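Local coordinates for protein glutamine--tRNA ligase (Saccharomyces cerevisiae, PDB 3TL4) that charges tRNA(Gln) with L-glutamine at the expense of ATP, and is represented here by its appended N-terminal tRNA-binding domain, at residues 14-19 with 36-41; 56-61 with 90-95; 80-85 with 109-114; 120-125 with 163-168; 132-137 with 175-180. One frame throughout, in Å; residues are numbered along the deposited sequence.

Contact 1. Residues 14-19 with 36-41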
# COMPACT_ATOMS: atom_id res chain seq x y z
N VAL A 14 -6.50 -4.30 -21.75
CA VAL A 14 -5.92 -4.85 -20.52
C VAL A 14 -7.01 -5.01 -19.45
O VAL A 14 -6.77 -5.57 -18.37
CB VAL A 14 -4.69 -4.03 -20.04
CG1 VAL A 14 -3.77 -3.72 -21.21
CG2 VAL A 14 -5.11 -2.76 -19.35
N GLY A 15 -8.22 -4.55 -19.76
CA GLY A 15 -9.37 -4.88 -18.94
C GLY A 15 -9.89 -3.77 -18.04
O GLY A 15 -10.71 -4.04 -17.17
N PHE A 16 -9.42 -2.55 -18.24
CA PHE A 16 -10.01 -1.42 -17.54
C PHE A 16 -11.44 -1.29 -18.02
O PHE A 16 -11.71 -1.43 -19.22
CB PHE A 16 -9.24 -0.11 -17.79
CG PHE A 16 -7.98 0.02 -17.00
CD1 PHE A 16 -8.03 0.26 -15.63
CD2 PHE A 16 -6.74 -0.09 -17.61
CE1 PHE A 16 -6.86 0.38 -14.88
CE2 PHE A 16 -5.58 0.02 -16.87
CZ PHE A 16 -5.64 0.25 -15.51
N GLU A 17 -12.36 -1.07 -17.09
CA GLU A 17 -13.75 -0.90 -17.47
C GLU A 17 -13.97 0.45 -18.15
O GLU A 17 -13.23 1.42 -17.90
CB GLU A 17 -14.68 -1.08 -16.26
CG GLU A 17 -14.75 -2.53 -15.76
CD GLU A 17 -15.30 -3.51 -16.80
OE1 GLU A 17 -16.08 -3.08 -17.69
OE2 GLU A 17 -14.96 -4.71 -16.73
N ASP A 18 -14.98 0.49 -19.00
CA ASP A 18 -15.24 1.61 -19.90
C ASP A 18 -15.41 2.96 -19.21
O ASP A 18 -14.96 3.99 -19.71
CB ASP A 18 -16.47 1.28 -20.75
CG ASP A 18 -16.39 -0.10 -21.36
OD1 ASP A 18 -16.05 -0.21 -22.55
OD2 ASP A 18 -16.63 -1.09 -20.63
N LYS A 19 -16.05 2.95 -18.04
CA LYS A 19 -16.24 4.17 -17.28
C LYS A 19 -14.91 4.64 -16.68
O LYS A 19 -14.69 5.84 -16.50
CB LYS A 19 -17.27 3.94 -16.18
CG LYS A 19 -17.36 5.04 -15.14
CD LYS A 19 -18.21 4.55 -13.98
CE LYS A 19 -18.07 3.04 -13.83
NZ LYS A 19 -18.80 2.48 -12.65
N LYS A 36 2.82 3.90 -21.64
CA LYS A 36 4.21 3.46 -21.74
C LYS A 36 4.54 2.38 -20.71
O LYS A 36 5.28 1.45 -21.01
CB LYS A 36 5.20 4.63 -21.63
CG LYS A 36 5.91 4.75 -20.28
CD LYS A 36 6.95 5.89 -20.24
CE LYS A 36 7.43 6.20 -18.81
NZ LYS A 36 8.52 5.30 -18.32
N LEU A 37 4.00 2.50 -19.51
CA LEU A 37 4.20 1.49 -18.47
C LEU A 37 3.60 0.13 -18.88
O LEU A 37 4.27 -0.90 -18.81
CB LEU A 37 3.63 1.95 -17.12
CG LEU A 37 4.28 3.19 -16.49
CD1 LEU A 37 3.46 3.73 -15.33
CD2 LEU A 37 5.73 2.93 -16.07
N ILE A 38 2.34 0.14 -19.32
CA ILE A 38 1.72 -1.08 -19.85
C ILE A 38 2.51 -1.72 -21.02
O ILE A 38 2.56 -2.94 -21.15
CB ILE A 38 0.27 -0.84 -20.29
CG1 ILE A 38 -0.61 -0.58 -19.07
CG2 ILE A 38 -0.26 -2.02 -21.07
CD1 ILE A 38 -2.05 -0.29 -19.41
N LYS A 39 3.13 -0.90 -21.86
CA LYS A 39 3.83 -1.42 -23.04
C LYS A 39 5.18 -2.06 -22.73
O LYS A 39 5.73 -2.77 -23.57
CB LYS A 39 4.01 -0.32 -24.10
CG LYS A 39 2.74 0.07 -24.84
CD LYS A 39 2.29 -1.03 -25.79
CE LYS A 39 1.29 -0.49 -26.81
NZ LYS A 39 0.81 -1.50 -27.79
N GLU A 40 5.72 -1.83 -21.54
CA GLU A 40 6.97 -2.47 -21.14
C GLU A 40 6.73 -3.70 -20.24
O GLU A 40 7.54 -4.02 -19.37
CB GLU A 40 7.97 -1.46 -20.53
CG GLU A 40 7.48 -0.63 -19.34
CD GLU A 40 8.49 0.45 -18.93
OE1 GLU A 40 9.60 0.48 -19.50
OE2 GLU A 40 8.18 1.27 -18.04
N THR A 41 5.60 -4.36 -20.46
CA THR A 41 5.29 -5.63 -19.84
C THR A 41 5.12 -6.62 -20.98
O THR A 41 4.80 -6.23 -22.10
CB THR A 41 3.94 -5.60 -19.07
OG1 THR A 41 2.88 -5.27 -19.98
CG2 THR A 41 3.96 -4.60 -17.93
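A Schellman motif closes helix 4-13, and the residues on each side of its glycine, V14 and F16, lean on I38 in the last turn of helix 28-39. V14 and I38 reach toward each other tip to tip and meet at two points: V14 CG1 lies 3.9 Å from I38 CG2, and V14 CG2 is 3.9 Å from I38 CD1. The second touch depends on the extended isoleucine chain (chi2 179°), which carries CD1 out to the valine. The same methyl meets F16 near the ring plane, at its edge, with F16 CE2 4.4 Å from I38 CD1. Branched aliphatic residues suit this place because each offers two separate methyl ends. G15 is the C-prime residue of the motif; its positive phi of 105° lets the chain reverse, with F16 N bonded back to F11 O, and a CB there would jam against the preceding carbonyl. Helix 28-39 finishes close by, where the T41 hydroxyl donates to the I38 carbonyl, OG1 to O 2.6 Å, tilted 22° from the carbonyl plane. W47 packs against both V14 and I38, L10 and F11 of helix 4-13 adjoin I38, and R52 NH1 of helix 49-62 bonds V14 O.

Contact 2. Residues 56-61 with 90-95; sequences HNLASF and AAFKYV
F92 brings its ring against F61, whose CB stands 3.7 Å from the F92 ring centroid and 2° off the ring normal, a CH-pi contact squarely over one face. The F92 side chain gets there because its CG is anti to the backbone N (chi1 171°), which carries the ring out toward helix 49-62. F61 thus touches mainly through its root, while its ring turns away: the two aromatic planes lie at 28° but are slid apart, the centroids 5.5 Å from each other, so they hardly overlap. The far end of the ring, F92 CZ, lies 3.6 Å from the backbone F61 O. L58, one helical turn earlier, crosses the phenylalanine and sets its CD1 4.0 Å from F92 CD1. A flat, apolar ring suits this place, being broad enough to take a CB on its face and to touch a leucine methyl as well. Putting an alanine here would probably open a gap between the helices, leaving F61 CB without its aromatic face and L58 CD1 without its neighbour. I73 and V74 of helix 70-78 and L37 of helix 28-39 pack on L58 as well. The arrangement is helix-helix packing, joining helices 49-62 and 85-98 within the N-terminal helical part of the tRNA-binding domain.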
# COMPACT_ATOMS: atom_id res chain seq x y z
N HIS A 56 -1.87 1.83 -12.45
CA HIS A 56 -2.46 3.16 -12.49
C HIS A 56 -1.94 4.06 -11.36
O HIS A 56 -1.63 5.23 -11.59
CB HIS A 56 -3.98 3.12 -12.47
CG HIS A 56 -4.61 4.45 -12.74
ND1 HIS A 56 -5.59 5.00 -11.94
CD2 HIS A 56 -4.37 5.37 -13.71
CE1 HIS A 56 -5.93 6.18 -12.41
NE2 HIS A 56 -5.20 6.43 -13.48
N ASN A 57 -1.83 3.52 -10.15
CA ASN A 57 -1.13 4.23 -9.08
C ASN A 57 0.22 4.73 -9.56
O ASN A 57 0.57 5.89 -9.38
CB ASN A 57 -0.86 3.32 -7.89
CG ASN A 57 -2.10 3.03 -7.07
OD1 ASN A 57 -2.16 2.02 -6.36
ND2 ASN A 57 -3.10 3.92 -7.14
N LEU A 58 1.01 3.82 -10.14
CA LEU A 58 2.35 4.17 -10.59
C LEU A 58 2.30 5.28 -11.62
O LEU A 58 3.11 6.21 -11.57
CB LEU A 58 3.07 2.96 -11.18
CG LEU A 58 4.47 3.29 -11.71
CD1 LEU A 58 5.32 3.98 -10.62
CD2 LEU A 58 5.15 2.03 -12.19
N ALA A 59 1.36 5.17 -12.56
CA ALA A 59 1.21 6.17 -13.60
C ALA A 59 0.86 7.51 -12.98
O ALA A 59 1.29 8.56 -13.46
CB ALA A 59 0.14 5.76 -14.59
N SER A 60 0.08 7.47 -11.90
CA SER A 60 -0.37 8.71 -11.27
C SER A 60 0.80 9.38 -10.52
O SER A 60 0.78 10.60 -10.31
CB SER A 60 -1.59 8.46 -10.37
OG SER A 60 -1.21 8.00 -9.09
N PHE A 61 1.81 8.59 -10.15
CA PHE A 61 3.03 9.10 -9.52
C PHE A 61 3.98 9.69 -10.57
O PHE A 61 4.58 10.74 -10.36
CB PHE A 61 3.76 7.98 -8.80
CG PHE A 61 3.00 7.38 -7.67
CD1 PHE A 61 2.22 8.17 -6.84
CD2 PHE A 61 3.07 6.03 -7.43
CE1 PHE A 61 1.53 7.61 -5.80
CE2 PHE A 61 2.39 5.46 -6.38
CZ PHE A 61 1.61 6.25 -5.57
N ALA A 90 6.53 3.53 -2.24
CA ALA A 90 7.91 3.33 -1.80
C ALA A 90 8.87 2.98 -2.95
O ALA A 90 9.95 3.53 -3.05
CB ALA A 90 7.98 2.25 -0.71
N ALA A 91 8.49 2.03 -3.79
CA ALA A 91 9.33 1.63 -4.91
C ALA A 91 9.55 2.82 -5.84
O ALA A 91 10.65 3.04 -6.34
CB ALA A 91 8.71 0.46 -5.65
N PHE A 92 8.50 3.59 -6.09
CA PHE A 92 8.60 4.81 -6.88
C PHE A 92 9.57 5.82 -6.25
O PHE A 92 10.44 6.36 -6.91
CB PHE A 92 7.23 5.46 -7.08
CG PHE A 92 7.31 6.82 -7.69
CD1 PHE A 92 7.54 6.97 -9.05
CD2 PHE A 92 7.16 7.95 -6.91
CE1 PHE A 92 7.64 8.23 -9.62
CE2 PHE A 92 7.24 9.21 -7.48
CZ PHE A 92 7.48 9.35 -8.84
N LYS A 93 9.42 6.07 -4.96
CA LYS A 93 10.32 7.00 -4.31
C LYS A 93 11.76 6.54 -4.37
O LYS A 93 12.66 7.36 -4.51
CB LYS A 93 9.88 7.28 -2.87
CG LYS A 93 8.67 8.20 -2.82
CD LYS A 93 7.93 8.14 -1.50
CE LYS A 93 6.69 9.04 -1.56
NZ LYS A 93 5.87 8.98 -0.31
N TYR A 94 11.98 5.23 -4.29
CA TYR A 94 13.34 4.68 -4.29
C TYR A 94 13.97 4.82 -5.65
O TYR A 94 15.12 5.22 -5.78
CB TYR A 94 13.36 3.20 -3.89
CG TYR A 94 14.77 2.64 -3.84
CD1 TYR A 94 15.55 2.80 -2.70
CD2 TYR A 94 15.35 1.99 -4.93
CE1 TYR A 94 16.84 2.32 -2.63
CE2 TYR A 94 16.66 1.50 -4.87
CZ TYR A 94 17.40 1.68 -3.71
OH TYR A 94 18.69 1.22 -3.59
N VAL A 95 13.21 4.46 -6.68
CA VAL A 95 13.72 4.46 -8.04
C VAL A 95 13.96 5.90 -8.48
O VAL A 95 14.93 6.17 -9.19
CB VAL A 95 12.79 3.68 -9.00
CG1 VAL A 95 13.26 3.82 -10.43
CG2 VAL A 95 12.76 2.21 -8.60

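Contact 3. Residues 80-85 with 109-114; sequences GDLKTS and ENSGVG
L82 and V113 make the tightest apolar touch between these two loops, L82 CD2 lying 3.5 Å from V113 CG2. The same leucine methyl also meets the CB of S111, with L82 CD2 3.8 Å from S111 CB. V113 touches D81 with both methyls besides: its CG1 is 4.1 Å from D81 CB, and its CG2 is 3.7 Å from D81 O. A beta-branched valine suits the spot, since with CG1 anti to the backbone N (chi1 169°) its two methyls spread over neighbouring residues of the facing loop. A water joins the backbones at the border of this patch, donating to D81 O at 2.7 Å and accepting from G114 N at 3.2 Å. The loops connect helices: 80-85 leads from helix 70-78 into helix 85-98, while the segment 109-114 leaves helix 104-109. G80 opens the first as the positive-phi residue of a Schellman motif, and T84 ends it as N-cap, its OG1 bonded to Q87 N. Further out, the D81 carboxylate takes a bond from N79 ND2 through OD2, and the S111 hydroxyl is bonded to M107 O, which fixes its rotation. Q87 NE2 of helix 85-98 bonds S111 O and, weakly, D81 O, a polar tie between both loops.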
# COMPACT_ATOMS: atom_id res chain seq x y z
N GLY A 80 4.15 -9.69 -8.68
CA GLY A 80 3.57 -9.93 -7.36
C GLY A 80 4.46 -9.54 -6.18
O GLY A 80 4.11 -9.78 -5.03
N ASP A 81 5.61 -8.95 -6.47
CA ASP A 81 6.49 -8.44 -5.43
C ASP A 81 5.88 -7.22 -4.73
O ASP A 81 5.86 -7.14 -3.50
CB ASP A 81 7.87 -8.10 -6.00
CG ASP A 81 8.70 -9.35 -6.36
OD1 ASP A 81 8.38 -10.47 -5.87
OD2 ASP A 81 9.68 -9.21 -7.13
N LEU A 82 5.36 -6.29 -5.52
CA LEU A 82 4.75 -5.08 -5.00
C LEU A 82 3.23 -5.23 -5.03
O LEU A 82 2.61 -5.10 -6.09
CB LEU A 82 5.16 -3.88 -5.85
CG LEU A 82 6.67 -3.67 -6.02
CD1 LEU A 82 6.93 -2.52 -6.96
CD2 LEU A 82 7.34 -3.42 -4.67
N LYS A 83 2.65 -5.51 -3.86
CA LYS A 83 1.23 -5.84 -3.75
C LYS A 83 0.32 -4.68 -3.36
O LYS A 83 -0.88 -4.74 -3.57
CB LYS A 83 1.01 -6.98 -2.74
CG LYS A 83 1.75 -8.27 -3.04
CD LYS A 83 1.32 -8.88 -4.37
CE LYS A 83 -0.07 -9.52 -4.29
NZ LYS A 83 -0.44 -10.25 -5.54
N THR A 84 0.88 -3.62 -2.76
CA THR A 84 0.03 -2.53 -2.27
C THR A 84 0.42 -1.17 -2.86
O THR A 84 1.52 -1.01 -3.40
CB THR A 84 0.04 -2.44 -0.72
OG1 THR A 84 1.36 -2.14 -0.27
CG2 THR A 84 -0.40 -3.76 -0.10
N SER A 85 -0.50 -0.22 -2.77
CA SER A 85 -0.25 1.16 -3.18
C SER A 85 0.93 1.71 -2.40
O SER A 85 1.71 2.51 -2.90
CB SER A 85 -1.45 2.05 -2.89
OG SER A 85 -2.56 1.63 -3.65
N GLU A 109 14.28 -4.30 -1.34
CA GLU A 109 14.73 -4.07 0.03
C GLU A 109 14.13 -2.81 0.68
O GLU A 109 14.01 -2.73 1.89
CB GLU A 109 16.27 -4.00 0.06
CG GLU A 109 16.89 -3.65 1.41
CD GLU A 109 18.39 -3.95 1.47
OE1 GLU A 109 18.97 -4.27 0.41
OE2 GLU A 109 18.97 -3.86 2.57
N ASN A 110 13.76 -1.83 -0.14
CA ASN A 110 13.20 -0.59 0.39
C ASN A 110 11.72 -0.41 0.09
O ASN A 110 11.17 0.67 0.31
CB ASN A 110 13.99 0.61 -0.11
CG ASN A 110 15.38 0.68 0.49
OD1 ASN A 110 15.55 1.19 1.60
ND2 ASN A 110 16.36 0.14 -0.22
N SER A 111 11.06 -1.47 -0.37
CA SER A 111 9.63 -1.42 -0.64
C SER A 111 8.90 -2.55 0.05
O SER A 111 7.89 -3.02 -0.45
CB SER A 111 9.37 -1.50 -2.15
OG SER A 111 10.14 -0.51 -2.80
N GLY A 112 9.42 -3.00 1.18
CA GLY A 112 8.76 -4.01 1.98
C GLY A 112 8.59 -5.35 1.30
O GLY A 112 7.81 -6.18 1.77
N VAL A 113 9.31 -5.57 0.20
CA VAL A 113 9.17 -6.83 -0.54
C VAL A 113 9.61 -8.02 0.32
O VAL A 113 10.66 -7.97 0.95
CB VAL A 113 9.92 -6.80 -1.90
CG1 VAL A 113 9.98 -8.19 -2.52
CG2 VAL A 113 9.25 -5.81 -2.88
N GLY A 114 8.79 -9.06 0.37
CA GLY A 114 9.13 -10.24 1.14
C GLY A 114 8.84 -10.13 2.62
O GLY A 114 8.93 -11.12 3.35
O HOH W 1 6.19 -8.87 -1.41

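Contact 4. Residues 120-125 with 163-168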
# COMPACT_ATOMS: atom_id res chain seq x y z
N ASP A 120 0.57 -12.84 14.76
CA ASP A 120 1.30 -13.02 16.01
C ASP A 120 2.29 -11.89 16.26
O ASP A 120 2.51 -11.46 17.39
CB ASP A 120 2.02 -14.36 15.98
CG ASP A 120 2.24 -14.93 17.35
OD1 ASP A 120 1.29 -15.53 17.88
OD2 ASP A 120 3.35 -14.76 17.89
N GLN A 121 2.91 -11.40 15.19
CA GLN A 121 3.83 -10.27 15.34
C GLN A 121 3.07 -8.96 15.63
O GLN A 121 3.48 -8.20 16.51
CB GLN A 121 4.72 -10.11 14.11
CG GLN A 121 5.41 -11.40 13.66
CD GLN A 121 6.28 -11.17 12.43
OE1 GLN A 121 7.38 -10.63 12.54
NE2 GLN A 121 5.79 -11.57 11.27
N VAL A 122 1.98 -8.70 14.91
CA VAL A 122 1.14 -7.53 15.22
C VAL A 122 0.83 -7.55 16.73
O VAL A 122 1.02 -6.56 17.42
CB VAL A 122 -0.19 -7.50 14.39
CG1 VAL A 122 -1.07 -6.34 14.82
CG2 VAL A 122 0.10 -7.42 12.89
N ARG A 123 0.40 -8.71 17.22
CA ARG A 123 0.05 -8.90 18.62
C ARG A 123 1.22 -8.58 19.57
O ARG A 123 1.04 -7.92 20.58
CB ARG A 123 -0.45 -10.34 18.83
CG ARG A 123 -0.87 -10.69 20.25
CD ARG A 123 -1.84 -11.89 20.27
NE ARG A 123 -3.21 -11.43 20.50
CZ ARG A 123 -4.24 -11.68 19.71
NH1 ARG A 123 -4.08 -12.43 18.63
NH2 ARG A 123 -5.43 -11.20 20.02
N ASN A 124 2.41 -9.04 19.23
CA ASN A 124 3.58 -8.69 20.02
C ASN A 124 3.76 -7.18 20.11
O ASN A 124 3.95 -6.64 21.20
CB ASN A 124 4.86 -9.33 19.45
CG ASN A 124 4.88 -10.85 19.60
OD1 ASN A 124 4.19 -11.40 20.47
ND2 ASN A 124 5.65 -11.52 18.75
N TYR A 125 3.72 -6.50 18.97
CA TYR A 125 3.92 -5.05 18.93
C TYR A 125 2.85 -4.29 19.70
O TYR A 125 3.16 -3.35 20.42
CB TYR A 125 4.05 -4.55 17.49
CG TYR A 125 5.41 -4.88 16.93
CD1 TYR A 125 6.56 -4.31 17.46
CD2 TYR A 125 5.54 -5.78 15.89
CE1 TYR A 125 7.81 -4.62 16.97
CE2 TYR A 125 6.80 -6.11 15.39
CZ TYR A 125 7.93 -5.52 15.93
OH TYR A 125 9.17 -5.83 15.44
N PRO A 163 -3.32 -3.63 7.83
CA PRO A 163 -3.93 -2.82 8.90
C PRO A 163 -5.33 -3.25 9.27
O PRO A 163 -5.94 -2.64 10.15
CB PRO A 163 -3.96 -1.41 8.29
CG PRO A 163 -4.03 -1.64 6.81
CD PRO A 163 -3.25 -2.92 6.54
N ARG A 164 -5.86 -4.28 8.62
CA ARG A 164 -7.18 -4.78 8.97
C ARG A 164 -7.11 -5.67 10.20
O ARG A 164 -8.12 -5.96 10.85
CB ARG A 164 -7.80 -5.52 7.79
CG ARG A 164 -8.22 -4.59 6.66
CD ARG A 164 -8.64 -5.39 5.44
NE ARG A 164 -7.55 -6.23 4.96
CZ ARG A 164 -7.66 -7.08 3.94
NH1 ARG A 164 -8.82 -7.21 3.31
NH2 ARG A 164 -6.62 -7.81 3.57
N SER A 165 -5.90 -6.10 10.53
CA SER A 165 -5.69 -6.94 11.70
C SER A 165 -5.55 -6.07 12.94
O SER A 165 -5.75 -6.54 14.06
CB SER A 165 -4.43 -7.79 11.52
OG SER A 165 -3.28 -6.99 11.38
N PHE A 166 -5.23 -4.80 12.75
CA PHE A 166 -4.89 -3.99 13.91
C PHE A 166 -6.03 -3.90 14.94
O PHE A 166 -5.82 -4.09 16.14
CB PHE A 166 -4.41 -2.61 13.49
CG PHE A 166 -3.15 -2.62 12.66
CD1 PHE A 166 -2.48 -3.80 12.38
CD2 PHE A 166 -2.64 -1.43 12.14
CE1 PHE A 166 -1.33 -3.80 11.61
CE2 PHE A 166 -1.48 -1.43 11.37
CZ PHE A 166 -0.82 -2.62 11.11
N LYS A 167 -7.25 -3.65 14.48
CA LYS A 167 -8.34 -3.35 15.41
C LYS A 167 -8.81 -4.53 16.29
O LYS A 167 -8.98 -4.37 17.49
CB LYS A 167 -9.52 -2.70 14.70
CG LYS A 167 -10.37 -1.86 15.62
CD LYS A 167 -9.50 -0.86 16.38
CE LYS A 167 -10.33 0.03 17.30
NZ LYS A 167 -11.16 -0.76 18.27
N PRO A 168 -9.04 -5.70 15.68
CA PRO A 168 -9.43 -6.88 16.47
C PRO A 168 -8.35 -7.30 17.46
O PRO A 168 -8.66 -7.72 18.58
CB PRO A 168 -9.59 -7.97 15.40
CG PRO A 168 -9.87 -7.23 14.14
CD PRO A 168 -9.07 -5.97 14.23
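V122 approaches helix 166-178 from helix 119-132 with its CB pointing toward S165 and F166, and its two methyls part from there to meet different neighbours. CG1, held anti to the backbone N (chi1 176°), goes to the phenylalanine: V122 CG1 is 3.8 Å from F166 CD1 and 4.1 Å from F166 CE1. CG2 takes the other branch, V122 CG2 coming to 3.7 Å from S165 OG while also lying 4.1 Å from F166 CE1. The valine and phenylalanine side chains cross at about a right angle, and CG1 approaches the ring obliquely. Such a short, forked side chain fits a helix face lying close to a neighbouring segment, where V122 and F166 have their CA atoms 7.1 Å apart. The contact belongs to the second helical lobe of the domain, where the chain enters helix 166-178 and is clasped against helix 119-132. A glycine here removes both methyls and would probably leave a gap beside F166 CD1 and CE1 and the S165 hydroxyl. S165 presents a polar oxygen to a methyl, but its hydroxyl is already engaged, being hydrogen-bonded to D162 O. F166 is also covered on one face from its own segment: P163 CA sits 3.6 Å above the plane of the F166 ring, over its centre. Around the pair, F149 and K153 of helix 145-153 pack on F166, I169 extends the apolar surface beside V122, and R123 NE reaches past to a salt bridge with E173 OE2.

Contact 5. Residues 132-137 with 175-180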
# COMPACT_ATOMS: atom_id res chain seq x y z
N GLU A 132 4.01 -0.31 27.60
CA GLU A 132 4.71 0.97 27.64
C GLU A 132 3.80 2.11 28.06
O GLU A 132 4.23 3.11 28.63
CB GLU A 132 5.31 1.27 26.23
CG GLU A 132 6.50 0.37 25.87
CD GLU A 132 6.90 0.42 24.39
OE1 GLU A 132 6.31 1.21 23.63
OE2 GLU A 132 7.81 -0.35 23.99
N ASN A 133 2.52 1.96 27.76
CA ASN A 133 1.56 3.01 28.05
C ASN A 133 0.53 2.55 29.08
O ASN A 133 -0.54 3.13 29.19
CB ASN A 133 0.89 3.42 26.75
CG ASN A 133 1.87 4.07 25.78
OD1 ASN A 133 2.03 5.29 25.78
ND2 ASN A 133 2.55 3.26 24.97
N LYS A 134 0.88 1.52 29.84
CA LYS A 134 -0.10 0.82 30.69
C LYS A 134 -0.90 1.74 31.61
O LYS A 134 -2.13 1.65 31.66
CB LYS A 134 0.58 -0.32 31.47
CG LYS A 134 -0.32 -1.07 32.47
CD LYS A 134 0.08 -2.55 32.59
CE LYS A 134 1.52 -2.78 32.96
NZ LYS A 134 1.90 -4.23 32.90
N GLU A 135 -0.23 2.63 32.34
CA GLU A 135 -0.96 3.48 33.30
C GLU A 135 -1.82 4.57 32.65
O GLU A 135 -2.85 4.92 33.18
CB GLU A 135 -0.01 4.08 34.34
CG GLU A 135 0.66 3.00 35.17
CD GLU A 135 1.59 3.56 36.21
OE1 GLU A 135 2.70 3.99 35.82
OE2 GLU A 135 1.22 3.57 37.40
N ARG A 136 -1.39 5.10 31.51
CA ARG A 136 -2.23 6.03 30.76
C ARG A 136 -3.48 5.29 30.30
O ARG A 136 -4.57 5.82 30.35
CB ARG A 136 -1.47 6.62 29.56
CG ARG A 136 -2.23 7.73 28.84
CD ARG A 136 -1.31 8.61 27.97
NE ARG A 136 -0.57 7.81 26.99
CZ ARG A 136 -1.04 7.49 25.79
NH1 ARG A 136 -2.26 7.89 25.41
NH2 ARG A 136 -0.30 6.76 24.97
N ILE A 137 -3.30 4.05 29.85
CA ILE A 137 -4.42 3.23 29.41
C ILE A 137 -5.35 2.75 30.54
O ILE A 137 -6.54 2.70 30.36
CB ILE A 137 -3.95 2.03 28.59
CG1 ILE A 137 -3.25 2.53 27.32
CG2 ILE A 137 -5.14 1.18 28.22
CD1 ILE A 137 -2.53 1.43 26.57
N LEU A 175 -8.90 -5.83 26.38
CA LEU A 175 -9.76 -6.63 27.26
C LEU A 175 -8.95 -7.31 28.36
O LEU A 175 -9.38 -7.32 29.51
CB LEU A 175 -10.53 -7.68 26.45
CG LEU A 175 -11.51 -8.62 27.17
CD1 LEU A 175 -12.56 -7.84 27.99
CD2 LEU A 175 -12.19 -9.54 26.15
N LYS A 176 -7.79 -7.87 28.01
CA LYS A 176 -6.99 -8.59 29.00
C LYS A 176 -6.58 -7.71 30.18
O LYS A 176 -6.54 -8.16 31.33
CB LYS A 176 -5.74 -9.19 28.35
CG LYS A 176 -6.05 -10.25 27.32
CD LYS A 176 -4.81 -10.64 26.50
CE LYS A 176 -5.21 -11.60 25.38
NZ LYS A 176 -4.09 -11.86 24.44
N LEU A 177 -6.27 -6.45 29.88
CA LEU A 177 -5.80 -5.47 30.87
C LEU A 177 -6.95 -4.78 31.62
O LEU A 177 -6.84 -4.50 32.81
CB LEU A 177 -4.96 -4.40 30.16
CG LEU A 177 -4.49 -3.16 30.93
CD1 LEU A 177 -3.59 -3.53 32.11
CD2 LEU A 177 -3.80 -2.18 29.98
N LEU A 178 -8.02 -4.48 30.90
CA LEU A 178 -9.07 -3.62 31.43
C LEU A 178 -10.18 -4.45 32.05
O LEU A 178 -10.86 -3.99 32.97
CB LEU A 178 -9.65 -2.73 30.32
CG LEU A 178 -8.66 -1.69 29.75
CD1 LEU A 178 -9.41 -0.62 29.00
CD2 LEU A 178 -7.86 -1.05 30.86
N GLY A 179 -10.33 -5.67 31.55
CA GLY A 179 -11.48 -6.49 31.86
C GLY A 179 -12.61 -6.00 31.00
O GLY A 179 -12.39 -5.13 30.15
N PRO A 180 -13.82 -6.53 31.20
CA PRO A 180 -14.92 -6.11 30.32
C PRO A 180 -15.40 -4.68 30.61
O PRO A 180 -15.12 -4.15 31.70
CB PRO A 180 -16.02 -7.14 30.61
CG PRO A 180 -15.71 -7.69 31.94
CD PRO A 180 -14.21 -7.64 32.09
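K134 and I137, one turn apart on helix 134-140, face L177 and L178 near the end of helix 166-178, with CA atoms 8.5 Å apart both from K134 to L177 and from I137 to L178, spacing that leaves room for side chains alone. L177 supplies the fork: with CG anti to the backbone N (chi1 172°) the side chain is carried toward helix 134-140, and the two methyls branching from CG reach K134 and I137. L177 CD1 lies 3.8 Å from K134 CD, so the lysine contributes the aliphatic part of its bent chain, while its ammonium is hydrogen-bonded to Q131 OE1. The other methyl, L177 CD2, is 4.0 Å from I137 CG2, the leucine and isoleucine crossing at about a right angle. L178 adds a smaller touch, setting CD2 4.0 Å from the backbone I137 O. Lysine suits the outer border, where its methylenes can pack and its charge stay at the surface; I137 and L178 lie on the buried side, with L177 between them and the lysine. Within the first segment, R136 NH2 donates to N133 OD1 at 2.9 Å, an edge-on bond for the guanidinium that comes from above the amide carbonyl plane. Beyond the two segments, L177 rests on I130 and L138 and L178 meets Y142, so the end of helix 166-178 rests on helices 119-132 and 134-140, with I148 of helix 145-153 behind I137.

The five contacts fall into two groups, contacts 1 to 3 in one helical lobe and contacts 4 and 5 in the other. Contacts 1 and 4 are buried and almost wholly apolar; contacts 2, 3 and 5 are partly buried. Contact 1 leans on contact 2 through L37, which packs on L58 and A59, and contact 2 joins contact 3 through a probable N57–S85 hydrogen bond. Contact 3, between loops, alone uses a bridging water. Contacts 4 and 5 share helix 166-178, where E173 bridges both R123 and K176, probably easing the closeness of their charges. Methyl packing serves the buried contacts 1 and 4, whereas contact 2 relies on an aromatic face and contact 5 finishes its edge with lysine methylenes.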